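Side-chain contacts in proton-dependent oligopeptide transporter family protein (Xanthomonas campestris, PDB 6EI3), which probably imports small peptides across the membrane by coupling their movement to that of protons, as in other POT-family members of the major facilitator superfamily: residues A[150-153]-A[154-158]; A[325-328]-A[329-332]; A[185-188]-A[189-192]; A[65-69]-A[70-74]; A[468-471]-A[472-475]. All coordinates share one frame; numbering follows the deposited sequence.

How the interactions relate
All five contacts are local, each within one unbroken run of chain, so none closes a long loop and none nests in or crosses another. From the N terminus, interaction 4 comes first, inside helix 62-95; interaction 1 lies within helix 137-165, and interaction 3 lies at the C-terminal part of helix 168-188 and the chain that follows. Interaction 2 occupies the loop before helix 334-357, and interaction 5 starts helix 471-495. Two of them meet: Gln330 NE2 of interaction 2 is 3.0 Å from Leu157 O of interaction 1, a probable hydrogen bond, and both touch the same lipid. Interactions 3 and 5 lie farthest apart, with centres about 52 Å apart.

Interaction 1 of 5, residues A[150-153]-A[154-158]; sequences FGSL and FASLL. With 78M ((2S)-2,3-dihydroxypropyl(7Z)-pentadec-7-enoate), chain K; 78M ((2S)-2,3-dihydroxypropyl(7Z)-pentadec-7-enoate), chain L.
Leu153 and Leu157, one helical turn apart, lie side by side and point the same way, and their branches meet closely: Leu153 CD2 is 3.4 Å from Leu157 CD1, tighter than ordinary carbon packing. Leu153 CG is opposite its backbone N (chi1 -156°) and Leu157 CG beside its own. The bound monoacylglycerol lipid of chain K continues this apolar strip, its tail end C15 lying 3.8 Å from Leu153 CD2.

Phe150 and Phe154 form a second pair on the same helix. Their rings meet obliquely, with planes 36° apart and Phe150 CD1 3.6 Å from Phe154 CZ. Phe150 O lies 3.0 Å above the plane of the Phe154 ring, offset toward its rim, while the same oxygen accepts the helical bond from Phe154 N.

The polar side belongs to the serines. A water joins them, 2.7 Å from Ser152 OG and 2.6 Å from Ser156 OG, and Asn23 ND2 also bonds Ser156 OG, fixing this hydroxyl from outside the helix.

Helix 137-165 packs here on two others: Phe154 and Ala155 rest on Phe16 of helix 4-22, while Leu153 packs on Pro336 and Leu337 of helix 334-357.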
# COMPACT_ATOMS: atom_id res chain seq x y z
N PHE A 150 -4.88 5.88 16.00
CA PHE A 150 -6.05 5.82 16.87
C PHE A 150 -7.34 5.61 16.07
O PHE A 150 -8.18 4.82 16.50
CB PHE A 150 -6.14 7.02 17.83
CG PHE A 150 -5.27 6.83 19.05
CD1 PHE A 150 -5.60 5.89 20.02
CD2 PHE A 150 -4.11 7.57 19.22
CE1 PHE A 150 -4.79 5.70 21.14
CE2 PHE A 150 -3.32 7.40 20.35
CZ PHE A 150 -3.65 6.45 21.29
N GLY A 151 -7.44 6.22 14.89
CA GLY A 151 -8.58 6.06 13.99
C GLY A 151 -8.72 4.63 13.48
O GLY A 151 -9.82 4.08 13.46
N SER A 152 -7.58 4.01 13.08
CA SER A 152 -7.52 2.63 12.62
C SER A 152 -7.84 1.66 13.78
O SER A 152 -8.57 0.69 13.60
CB SER A 152 -6.13 2.32 12.05
OG SER A 152 -5.97 0.93 11.81
N LEU A 153 -7.28 1.92 14.97
CA LEU A 153 -7.52 1.09 16.15
C LEU A 153 -9.01 1.09 16.53
O LEU A 153 -9.59 0.01 16.72
CB LEU A 153 -6.66 1.58 17.34
CG LEU A 153 -6.33 0.54 18.45
CD1 LEU A 153 -5.13 0.99 19.26
CD2 LEU A 153 -7.47 0.40 19.42
N PHE A 154 -9.61 2.28 16.66
CA PHE A 154 -11.02 2.42 17.04
C PHE A 154 -11.95 1.86 15.97
O PHE A 154 -12.92 1.17 16.32
CB PHE A 154 -11.39 3.87 17.40
CG PHE A 154 -10.59 4.53 18.49
CD1 PHE A 154 -10.12 3.80 19.58
CD2 PHE A 154 -10.36 5.91 18.48
CE1 PHE A 154 -9.36 4.41 20.58
CE2 PHE A 154 -9.63 6.52 19.50
CZ PHE A 154 -9.13 5.77 20.54
N ALA A 155 -11.65 2.12 14.68
CA ALA A 155 -12.44 1.60 13.56
C ALA A 155 -12.44 0.07 13.58
O ALA A 155 -13.49 -0.52 13.35
CB ALA A 155 -11.88 2.10 12.24
N SER A 156 -11.29 -0.55 13.86
CA SER A 156 -11.15 -2.01 13.92
C SER A 156 -11.86 -2.61 15.11
O SER A 156 -12.27 -3.76 15.04
CB SER A 156 -9.68 -2.41 13.97
OG SER A 156 -9.05 -2.12 12.74
N LEU A 157 -11.96 -1.88 16.22
CA LEU A 157 -12.64 -2.40 17.38
C LEU A 157 -14.16 -2.18 17.30
O LEU A 157 -14.92 -3.02 17.78
CB LEU A 157 -12.09 -1.77 18.67
CG LEU A 157 -10.71 -2.23 19.17
CD1 LEU A 157 -10.27 -1.37 20.33
CD2 LEU A 157 -10.74 -3.68 19.63
N LEU A 158 -14.61 -1.06 16.71
CA LEU A 158 -16.04 -0.69 16.69
C LEU A 158 -16.86 -1.23 15.49
O LEU A 158 -17.91 -1.83 15.71
CB LEU A 158 -16.16 0.85 16.78
CG LEU A 158 -17.54 1.50 16.59
CD1 LEU A 158 -18.51 1.14 17.74
CD2 LEU A 158 -17.43 3.01 16.53
O21 78M K . -7.00 -17.29 26.20
C20 78M K . -7.60 -16.54 27.24
C18 78M K . -7.95 -15.14 26.77
O19 78M K . -6.76 -14.47 26.33
C17 78M K . -8.66 -14.33 27.83
O2 78M K . -9.17 -13.20 27.08
C1 78M K . -10.50 -12.98 27.06
O1 78M K . -11.29 -13.53 27.78
C2 78M K . -10.87 -12.01 25.98
C3 78M K . -10.89 -12.68 24.61
C4 78M K . -10.97 -11.69 23.47
C5 78M K . -10.33 -12.19 22.18
C6 78M K . -8.80 -12.22 22.19
C7 78M K . -8.24 -10.84 22.19
C8 78M K . -7.02 -10.47 21.87
C9 78M K . -6.52 -9.06 21.89
C10 78M K . -6.86 -8.32 20.59
C11 78M K . -8.15 -7.50 20.60
C12 78M K . -8.04 -6.11 21.22
C13 78M K . -7.14 -5.15 20.46
C15 78M K . -5.93 -2.94 20.43
C14 78M K . -6.83 -3.87 21.21
O21 78M L . -28.09 -10.02 20.33
C20 78M L . -27.84 -9.43 21.60
C18 78M L . -26.35 -9.37 21.88
O19 78M L . -26.11 -9.16 23.28
C17 78M L . -25.64 -8.32 21.05
O2 78M L . -25.71 -7.04 21.72
C1 78M L . -26.44 -6.07 21.16
O1 78M L . -27.26 -6.26 20.30
C2 78M L . -26.10 -4.73 21.75
C3 78M L . -25.50 -3.74 20.76
C4 78M L . -24.03 -3.98 20.47
C5 78M L . -23.21 -2.71 20.26
C6 78M L . -22.98 -2.34 18.80
C7 78M L . -21.83 -1.37 18.60
C8 78M L . -21.87 -0.04 18.56
C9 78M L . -23.07 0.85 18.72
C10 78M L . -22.79 2.35 18.50
C11 78M L . -23.13 2.85 17.10
C12 78M L . -23.19 4.37 16.93
C13 78M L . -21.87 5.14 17.06
C15 78M L . -19.64 5.76 16.02
C14 78M L . -20.87 4.89 15.93
O HOH W 1 -6.45 -1.64 12.58

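Interaction 2 of 5, residues A[325-328]-A[329-332]; sequences WFTA and SQMQ. With 78M ((2S)-2,3-dihydroxypropyl(7Z)-pentadec-7-enoate), chain M; 78M ((2S)-2,3-dihydroxypropyl(7Z)-pentadec-7-enoate), chain K; 78M ((2S)-2,3-dihydroxypropyl(7Z)-pentadec-7-enoate), chain I.
The extended side chain of Gln330 crosses one face of the Phe326 ring obliquely, and this is the closely packed half of the contact. Its OE1 lies 3.4 Å above that face, offset toward the rim, with ring and amide planes 37° apart. The same oxygen accepts from Thr327 N at 3.0 Å (N-H...O angle 148°), while Gln330 N returns a bond to Thr327 O at 3.1 Å. Side chain and backbone thus close around Thr327 from both ends, and Gln330 NE2 is taken up by Leu157 O of helix 137-165. At the edge of the Phe326 ring, Met331 SD comes within 3.6 Å of Phe326 CZ, a Met-aromatic contact made possible by a chain bent at chi2 and chi3.

The other half faces lipid. C5 of the chain K lipid sits 3.5 Å above the centre of the second Phe326 face, so the ring is held between an amide and an acyl chain. Trp325 is looser with respect to residues 329-332: one indole face carries the ester of the chain M lipid, and the bond from the chain I lipid to Trp325 O is weak.

The successive i to i+3 bonds, including Met331 N to Ala328 O at 3.2 Å, mark a 3-10 turn leading into helix 334-357, here lining a lipid pocket.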
# COMPACT_ATOMS: atom_id res chain seq x y z
N TRP A 325 -19.16 -12.17 22.38
CA TRP A 325 -19.09 -10.74 22.12
C TRP A 325 -18.00 -10.33 21.12
O TRP A 325 -18.09 -9.24 20.55
CB TRP A 325 -18.93 -9.96 23.43
CG TRP A 325 -17.69 -10.25 24.22
CD1 TRP A 325 -17.57 -11.12 25.26
CD2 TRP A 325 -16.42 -9.60 24.09
NE1 TRP A 325 -16.30 -11.06 25.78
CE2 TRP A 325 -15.56 -10.16 25.06
CE3 TRP A 325 -15.91 -8.62 23.23
CZ2 TRP A 325 -14.22 -9.77 25.19
CZ3 TRP A 325 -14.59 -8.22 23.37
CH2 TRP A 325 -13.75 -8.81 24.32
N PHE A 326 -16.96 -11.16 20.93
CA PHE A 326 -15.82 -10.84 20.04
C PHE A 326 -16.07 -11.27 18.60
O PHE A 326 -16.85 -12.19 18.34
CB PHE A 326 -14.54 -11.50 20.59
CG PHE A 326 -13.24 -10.89 20.11
CD1 PHE A 326 -12.74 -9.74 20.71
CD2 PHE A 326 -12.50 -11.49 19.10
CE1 PHE A 326 -11.53 -9.18 20.27
CE2 PHE A 326 -11.31 -10.92 18.66
CZ PHE A 326 -10.82 -9.78 19.26
N THR A 327 -15.38 -10.62 17.65
CA THR A 327 -15.50 -11.01 16.25
C THR A 327 -14.11 -10.95 15.63
O THR A 327 -13.32 -10.10 16.01
CB THR A 327 -16.64 -10.24 15.54
OG1 THR A 327 -16.80 -10.75 14.22
CG2 THR A 327 -16.44 -8.74 15.54
N ALA A 328 -13.79 -11.90 14.73
CA ALA A 328 -12.46 -12.06 14.11
C ALA A 328 -11.79 -10.75 13.61
O ALA A 328 -10.59 -10.55 13.83
CB ALA A 328 -12.52 -13.09 12.98
N SER A 329 -12.57 -9.90 12.92
CA SER A 329 -12.09 -8.63 12.34
C SER A 329 -11.48 -7.68 13.37
O SER A 329 -10.58 -6.92 13.01
CB SER A 329 -13.21 -7.94 11.56
OG SER A 329 -13.36 -8.52 10.28
N GLN A 330 -11.94 -7.74 14.63
CA GLN A 330 -11.41 -6.87 15.70
C GLN A 330 -9.91 -7.05 15.96
O GLN A 330 -9.27 -6.13 16.49
CB GLN A 330 -12.19 -7.05 17.00
CG GLN A 330 -13.64 -6.56 16.90
CD GLN A 330 -14.30 -6.80 18.22
OE1 GLN A 330 -14.61 -7.92 18.57
NE2 GLN A 330 -14.45 -5.75 19.00
N MET A 331 -9.33 -8.21 15.59
CA MET A 331 -7.90 -8.48 15.78
C MET A 331 -7.04 -7.48 15.02
O MET A 331 -5.90 -7.26 15.41
CB MET A 331 -7.53 -9.91 15.33
CG MET A 331 -8.11 -10.99 16.24
SD MET A 331 -7.65 -10.86 17.99
CE MET A 331 -6.01 -11.57 17.97
N GLN A 332 -7.59 -6.88 13.94
CA GLN A 332 -6.89 -5.87 13.15
C GLN A 332 -6.51 -4.65 13.98
O GLN A 332 -5.56 -3.96 13.62
CB GLN A 332 -7.67 -5.50 11.88
CG GLN A 332 -7.68 -6.64 10.85
CD GLN A 332 -8.74 -6.41 9.82
OE1 GLN A 332 -8.47 -5.89 8.74
NE2 GLN A 332 -9.97 -6.71 10.13
O21 78M M . -20.94 -7.64 29.23
C20 78M M . -21.22 -7.45 27.85
C18 78M M . -20.49 -8.47 27.01
O19 78M M . -20.80 -9.79 27.49
C17 78M M . -19.00 -8.26 26.99
O2 78M M . -18.79 -7.25 25.97
C1 78M M . -17.58 -6.66 25.90
O1 78M M . -16.69 -6.86 26.68
C2 78M M . -17.50 -5.76 24.70
C3 78M M . -16.54 -4.59 24.82
C4 78M M . -15.95 -4.20 23.48
C5 78M M . -15.58 -2.73 23.35
C6 78M M . -14.75 -2.40 22.10
C7 78M M . -14.55 -0.92 21.86
C8 78M M . -13.71 -0.09 22.48
C9 78M M . -12.75 -0.40 23.60
C10 78M M . -11.40 0.31 23.48
C11 78M M . -10.24 -0.49 24.04
C12 78M M . -8.86 0.13 23.80
C13 78M M . -7.71 -0.87 23.67
C15 78M M . -6.21 -2.60 24.76
C14 78M M . -7.30 -1.57 24.97
O21 78M K . -7.00 -17.29 26.20
C20 78M K . -7.60 -16.54 27.24
C18 78M K . -7.95 -15.14 26.77
O19 78M K . -6.76 -14.47 26.33
C17 78M K . -8.66 -14.33 27.83
O2 78M K . -9.17 -13.20 27.08
C1 78M K . -10.50 -12.98 27.06
O1 78M K . -11.29 -13.53 27.78
C2 78M K . -10.87 -12.01 25.98
C3 78M K . -10.89 -12.68 24.61
C4 78M K . -10.97 -11.69 23.47
C5 78M K . -10.33 -12.19 22.18
C6 78M K . -8.80 -12.22 22.19
C7 78M K . -8.24 -10.84 22.19
C8 78M K . -7.02 -10.47 21.87
C9 78M K . -6.52 -9.06 21.89
C10 78M K . -6.86 -8.32 20.59
C11 78M K . -8.15 -7.50 20.60
C12 78M K . -8.04 -6.11 21.22
C13 78M K . -7.14 -5.15 20.46
C15 78M K . -5.93 -2.94 20.43
C14 78M K . -6.83 -3.87 21.21
O21 78M I . -20.98 -7.79 21.84
C20 78M I . -22.12 -8.43 22.40
C18 78M I . -22.45 -7.88 23.76
O19 78M I . -23.38 -8.75 24.42
C17 78M I . -23.03 -6.48 23.73
O2 78M I . -22.17 -5.61 22.94
C1 78M I . -21.14 -5.00 23.55
O1 78M I . -20.78 -5.25 24.67
C2 78M I . -20.50 -3.99 22.64
C3 78M I . -20.07 -2.72 23.36
C4 78M I . -19.30 -1.76 22.47
C5 78M I . -19.87 -0.36 22.47
C6 78M I . -19.24 0.55 21.42
C7 78M I . -18.24 1.50 21.99
C8 78M I . -18.27 2.83 21.94
C9 78M I . -19.34 3.68 21.32
C10 78M I . -18.91 5.14 21.14
C11 78M I . -20.07 6.07 20.81
C12 78M I . -19.66 7.51 20.54
C13 78M I . -19.64 7.90 19.06
C15 78M I . -18.17 9.99 18.98
C14 78M I . -18.35 8.54 18.57

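Interaction 3 of 5, residues A[185-188]-A[189-192]; sequences VFWL and GRKR. With 78M ((2S)-2,3-dihydroxypropyl(7Z)-pentadec-7-enoate), chain B.
The guanidinium of Arg190 lies flat on the indole of Trp187, almost perfectly parallel to it, with planes 4° apart and centres separated by 3.7 Å. Arg190 CZ stands over the six-membered ring, a cation-pi contact, and Arg190 CD covers the five-membered ring at 3.8 Å from its centroid as a CH-pi contact. The two side chains run alongside each other and point the same way. Arg190 CG takes the position between backbone N and carbonyl carbon (chi1 78°), and the extended chain beyond it carries the guanidinium over the rings.

One oxygen fixes this pose. Trp187 O accepts from Arg190 NH1 at 3.0 Å and from Arg190 N at 3.1 Å, the two donors arriving from opposite faces of the carbonyl plane. The oxygen lies in the guanidinium plane, which limits how far the group can turn. A water accepts from Lys191 N and donates to Leu188 O, bridging the backbone just beyond.

The opposite indole face meets the acyl chain of the chain B lipid, whose C6 is 3.6 Å from Trp187 CG. Trp187 therefore separates an apolar tail from a probable positive charge, consistent with a membrane-border position where the indole's electrons would partly stabilise that charge.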
# COMPACT_ATOMS: atom_id res chain seq x y z
N VAL A 185 -16.41 18.96 6.20
CA VAL A 185 -15.43 19.69 7.01
C VAL A 185 -14.33 20.31 6.10
O VAL A 185 -14.01 21.49 6.25
CB VAL A 185 -14.87 18.83 8.18
CG1 VAL A 185 -13.60 19.45 8.77
CG2 VAL A 185 -15.93 18.66 9.28
N PHE A 186 -13.82 19.53 5.12
CA PHE A 186 -12.82 20.04 4.18
C PHE A 186 -13.39 21.28 3.46
O PHE A 186 -12.76 22.33 3.48
CB PHE A 186 -12.36 18.94 3.18
CG PHE A 186 -11.20 19.36 2.29
CD1 PHE A 186 -9.89 19.36 2.78
CD2 PHE A 186 -11.42 19.74 0.97
CE1 PHE A 186 -8.82 19.77 1.96
CE2 PHE A 186 -10.35 20.10 0.15
CZ PHE A 186 -9.06 20.12 0.65
N TRP A 187 -14.62 21.17 2.93
CA TRP A 187 -15.34 22.25 2.22
C TRP A 187 -15.58 23.49 3.11
O TRP A 187 -15.49 24.62 2.63
CB TRP A 187 -16.65 21.68 1.65
CG TRP A 187 -17.55 22.69 0.99
CD1 TRP A 187 -17.51 23.10 -0.31
CD2 TRP A 187 -18.65 23.37 1.60
NE1 TRP A 187 -18.49 24.04 -0.54
CE2 TRP A 187 -19.20 24.23 0.62
CE3 TRP A 187 -19.20 23.38 2.90
CZ2 TRP A 187 -20.30 25.07 0.89
CZ3 TRP A 187 -20.29 24.20 3.16
CH2 TRP A 187 -20.82 25.04 2.17
N LEU A 188 -15.83 23.29 4.42
CA LEU A 188 -16.05 24.40 5.35
C LEU A 188 -14.82 25.32 5.53
O LEU A 188 -14.98 26.48 5.87
CB LEU A 188 -16.57 23.89 6.71
CG LEU A 188 -18.08 23.57 6.76
CD1 LEU A 188 -18.40 22.61 7.88
CD2 LEU A 188 -18.92 24.83 6.93
N GLY A 189 -13.62 24.82 5.27
CA GLY A 189 -12.44 25.68 5.35
C GLY A 189 -12.01 26.28 4.02
O GLY A 189 -10.95 26.91 3.98
N ARG A 190 -12.80 26.08 2.92
CA ARG A 190 -12.47 26.49 1.53
C ARG A 190 -12.00 27.95 1.35
O ARG A 190 -11.03 28.18 0.64
CB ARG A 190 -13.62 26.18 0.53
CG ARG A 190 -14.82 27.14 0.52
CD ARG A 190 -16.11 26.52 -0.01
NE ARG A 190 -17.29 27.39 0.23
CZ ARG A 190 -17.98 27.45 1.37
NH1 ARG A 190 -17.65 26.68 2.40
NH2 ARG A 190 -19.02 28.27 1.47
N LYS A 191 -12.70 28.92 1.98
CA LYS A 191 -12.39 30.34 1.86
C LYS A 191 -11.10 30.75 2.57
O LYS A 191 -10.60 31.85 2.32
CB LYS A 191 -13.58 31.20 2.34
CG LYS A 191 -14.87 30.96 1.58
CD LYS A 191 -16.01 31.87 2.06
CE LYS A 191 -17.37 31.39 1.63
NZ LYS A 191 -17.55 31.43 0.15
N ARG A 192 -10.55 29.88 3.42
CA ARG A 192 -9.35 30.12 4.22
C ARG A 192 -8.08 29.48 3.63
O ARG A 192 -6.98 29.87 4.02
CB ARG A 192 -9.56 29.56 5.64
CG ARG A 192 -10.71 30.17 6.44
CD ARG A 192 -10.74 29.56 7.83
NE ARG A 192 -12.01 29.79 8.53
CZ ARG A 192 -12.12 29.98 9.84
NH1 ARG A 192 -11.04 29.99 10.62
NH2 ARG A 192 -13.31 30.18 10.39
O21 78M B . -13.04 23.94 -6.30
C20 78M B . -13.91 23.95 -7.42
C18 78M B . -14.97 22.89 -7.30
O19 78M B . -15.58 22.67 -8.57
C17 78M B . -16.02 23.25 -6.28
O2 78M B . -16.85 22.07 -6.13
C1 78M B . -17.75 22.05 -5.14
O1 78M B . -17.84 22.92 -4.31
C2 78M B . -18.62 20.83 -5.22
C3 78M B . -19.57 20.62 -4.04
C4 78M B . -18.87 20.19 -2.76
C5 78M B . -19.81 19.79 -1.64
C6 78M B . -19.15 19.71 -0.27
C7 78M B . -19.95 18.95 0.75
C8 78M B . -20.92 19.40 1.54
C9 78M B . -21.50 20.78 1.62
C10 78M B . -22.57 20.92 2.71
C11 78M B . -22.02 21.10 4.12
C12 78M B . -22.99 20.75 5.23
C13 78M B . -22.49 21.12 6.63
C15 78M B . -22.75 19.09 8.17
C14 78M B . -23.25 20.48 7.78
O HOH W 2 -14.35 28.76 4.45

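Interaction 4 of 5, residues A[65-69]-A[70-74]; sequences GGWLA and DRFFG
Trp67 and Phe72 meet as a T-shaped pair: the edge of Phe72 is directed at the face of Trp67, with centroids 5.1 Å apart and planes at 84°. The touching atom is Phe72 CE2, 3.6 Å from Trp67 CH2, and the indole reaches it because Trp67 CG is opposite the backbone N (chi1 -179°). Leu68 extends this apolar patch, its CB lying 4.1 Å from Phe73 CD2, with the two side chains side by side.

Behind this patch the backbone widens into a pi-type turn. Leu68 O accepts from both Phe72 N and Phe73 N, each at 3.0 Å, and Ala69 O takes Gly74 N. At the polar edge, a water lies 3.0 Å from Asp70 OD1, while Arg71 lays its CG near Trp67 CD1 and its guanidinium leads off to bond Pro199 O through NH1.

The shift from i to i+4 toward i to i+5 bonding, with the axes of the short segments 65-69 and 70-74 at 70°, implies a local bend in helix 62-95, its aromatic side on the surface and its charged side directed toward loop residues.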
# COMPACT_ATOMS: atom_id res chain seq x y z
N GLY A 65 -4.76 11.14 -9.35
CA GLY A 65 -4.98 12.26 -8.44
C GLY A 65 -3.90 13.33 -8.53
O GLY A 65 -4.21 14.50 -8.72
N GLY A 66 -2.63 12.92 -8.43
CA GLY A 66 -1.47 13.80 -8.49
C GLY A 66 -1.34 14.51 -9.83
O GLY A 66 -1.04 15.71 -9.86
N TRP A 67 -1.60 13.78 -10.93
CA TRP A 67 -1.54 14.31 -12.30
C TRP A 67 -2.61 15.37 -12.51
O TRP A 67 -2.28 16.47 -12.92
CB TRP A 67 -1.65 13.17 -13.34
CG TRP A 67 -1.56 13.62 -14.78
CD1 TRP A 67 -0.45 14.08 -15.43
CD2 TRP A 67 -2.62 13.62 -15.75
NE1 TRP A 67 -0.76 14.38 -16.74
CE2 TRP A 67 -2.09 14.13 -16.96
CE3 TRP A 67 -3.98 13.27 -15.70
CZ2 TRP A 67 -2.86 14.25 -18.12
CZ3 TRP A 67 -4.74 13.41 -16.85
CH2 TRP A 67 -4.18 13.90 -18.04
N LEU A 68 -3.89 15.07 -12.17
CA LEU A 68 -4.98 16.04 -12.32
C LEU A 68 -4.74 17.31 -11.49
O LEU A 68 -4.94 18.41 -12.00
CB LEU A 68 -6.34 15.43 -11.98
CG LEU A 68 -6.82 14.29 -12.88
CD1 LEU A 68 -8.08 13.65 -12.31
CD2 LEU A 68 -7.06 14.79 -14.33
N ALA A 69 -4.28 17.15 -10.25
CA ALA A 69 -4.00 18.28 -9.36
C ALA A 69 -2.82 19.13 -9.87
O ALA A 69 -2.95 20.34 -9.98
CB ALA A 69 -3.73 17.79 -7.94
N ASP A 70 -1.68 18.49 -10.19
CA ASP A 70 -0.48 19.19 -10.63
C ASP A 70 -0.55 19.79 -12.01
O ASP A 70 0.17 20.75 -12.28
CB ASP A 70 0.76 18.30 -10.53
CG ASP A 70 1.17 17.98 -9.10
OD1 ASP A 70 0.75 18.73 -8.18
OD2 ASP A 70 1.90 16.99 -8.90
N ARG A 71 -1.36 19.21 -12.90
CA ARG A 71 -1.37 19.70 -14.28
C ARG A 71 -2.61 20.48 -14.64
O ARG A 71 -2.58 21.16 -15.66
CB ARG A 71 -1.11 18.56 -15.29
CG ARG A 71 0.26 17.88 -15.11
CD ARG A 71 1.43 18.73 -15.61
NE ARG A 71 2.63 18.54 -14.80
CZ ARG A 71 3.18 19.47 -14.02
NH1 ARG A 71 2.63 20.68 -13.92
NH2 ARG A 71 4.29 19.21 -13.33
N PHE A 72 -3.69 20.40 -13.84
CA PHE A 72 -4.90 21.13 -14.24
C PHE A 72 -5.65 21.90 -13.15
O PHE A 72 -5.99 23.06 -13.37
CB PHE A 72 -5.92 20.19 -14.94
CG PHE A 72 -5.38 19.40 -16.11
CD1 PHE A 72 -5.21 20.00 -17.35
CD2 PHE A 72 -5.02 18.07 -15.97
CE1 PHE A 72 -4.69 19.28 -18.44
CE2 PHE A 72 -4.52 17.34 -17.05
CZ PHE A 72 -4.35 17.95 -18.28
N PHE A 73 -6.02 21.24 -12.04
CA PHE A 73 -6.97 21.85 -11.13
C PHE A 73 -6.46 22.33 -9.79
O PHE A 73 -7.23 22.97 -9.07
CB PHE A 73 -8.14 20.89 -10.89
CG PHE A 73 -8.70 20.24 -12.14
CD1 PHE A 73 -9.42 20.99 -13.07
CD2 PHE A 73 -8.58 18.87 -12.35
CE1 PHE A 73 -9.98 20.38 -14.20
CE2 PHE A 73 -9.13 18.26 -13.48
CZ PHE A 73 -9.83 19.02 -14.39
N GLY A 74 -5.24 21.99 -9.41
CA GLY A 74 -4.78 22.34 -8.08
C GLY A 74 -5.33 21.32 -7.09
O GLY A 74 -6.26 20.57 -7.41
O HOH W 3 -1.19 20.93 -7.77

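Interaction 5 of 5, residues A[468-471]-A[472-475]; sequences GLSE and AAFL
An N-cap opens helix 471-495, with Ser470 OG accepting from Ala473 N, and the approach to it begins just after Gly468, which leaves helix 458-467 with positive phi.

Leu469 points its CB at the new helix. This atom is 4.0 Å from Ala473 CB, and Leu469 CD1 reaches 4.2 Å from Phe474 CA, so the leucine lies against the first turn. Val386 of helix 363-389 also touches Leu469, placing this side chain between the turn and another helix.

Ser470 is the cap itself. Its OG is held between the backbone N and the carbonyl carbon (chi1 68°), which puts OG within bonding distance of the Ala473 amide. Ala473 N donates to Ser470 OG at 3.2 Å with a nearly straight N-H...O angle of 167°, and Ser470 O receives Phe474 N at 2.9 Å. The hydroxyl is additionally hydrogen-bonded to Asp389 OD2, so a carboxylate of helix 363-389 positions the cap and would probably also suit the positive end of the helix dipole.

Glu471 begins the helix proper. Its CB points away from the bulk of residues 472-475, and the chain beyond CG is extended, carrying the carboxylate to a salt bridge with Arg456 of helix 430-456. Its carbonyl remains with the turn: Leu475 N donates to Glu471 O at 3.0 Å, with an N-H...O angle of 168°.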
# COMPACT_ATOMS: atom_id res chain seq x y z
N GLY A 468 -0.66 -32.85 2.33
CA GLY A 468 -1.20 -33.08 3.67
C GLY A 468 -1.84 -31.83 4.24
O GLY A 468 -2.86 -31.92 4.94
N LEU A 469 -1.25 -30.66 3.94
CA LEU A 469 -1.72 -29.35 4.39
C LEU A 469 -3.00 -28.92 3.67
O LEU A 469 -3.19 -29.24 2.50
CB LEU A 469 -0.63 -28.27 4.13
CG LEU A 469 0.81 -28.54 4.57
CD1 LEU A 469 1.77 -27.60 3.87
CD2 LEU A 469 0.97 -28.42 6.08
N SER A 470 -3.84 -28.11 4.36
CA SER A 470 -5.03 -27.52 3.76
C SER A 470 -4.52 -26.43 2.79
O SER A 470 -3.34 -26.09 2.83
CB SER A 470 -5.91 -26.89 4.84
OG SER A 470 -5.31 -25.74 5.43
N GLU A 471 -5.41 -25.91 1.92
CA GLU A 471 -5.09 -24.85 0.96
C GLU A 471 -4.62 -23.59 1.71
O GLU A 471 -3.60 -22.99 1.34
CB GLU A 471 -6.31 -24.56 0.07
CG GLU A 471 -5.98 -23.83 -1.22
CD GLU A 471 -7.17 -23.65 -2.14
OE1 GLU A 471 -7.61 -22.49 -2.31
OE2 GLU A 471 -7.66 -24.66 -2.70
N ALA A 472 -5.33 -23.21 2.79
CA ALA A 472 -4.96 -22.06 3.63
C ALA A 472 -3.53 -22.25 4.20
O ALA A 472 -2.71 -21.37 4.01
CB ALA A 472 -5.97 -21.87 4.74
N ALA A 473 -3.24 -23.42 4.83
CA ALA A 473 -1.93 -23.74 5.43
C ALA A 473 -0.81 -23.75 4.40
O ALA A 473 0.26 -23.20 4.66
CB ALA A 473 -1.99 -25.07 6.19
N PHE A 474 -1.07 -24.32 3.20
CA PHE A 474 -0.10 -24.33 2.10
C PHE A 474 0.26 -22.87 1.70
O PHE A 474 1.44 -22.55 1.58
CB PHE A 474 -0.66 -25.09 0.89
CG PHE A 474 0.28 -25.14 -0.29
CD1 PHE A 474 1.24 -26.14 -0.40
CD2 PHE A 474 0.23 -24.16 -1.29
CE1 PHE A 474 2.11 -26.18 -1.49
CE2 PHE A 474 1.11 -24.20 -2.37
CZ PHE A 474 2.05 -25.20 -2.46
N LEU A 475 -0.76 -22.03 1.47
CA LEU A 475 -0.61 -20.62 1.08
C LEU A 475 0.14 -19.82 2.14
O LEU A 475 0.96 -18.99 1.77
CB LEU A 475 -1.98 -19.98 0.79
CG LEU A 475 -2.59 -20.25 -0.59
CD1 LEU A 475 -4.07 -19.83 -0.62
CD2 LEU A 475 -1.82 -19.52 -1.70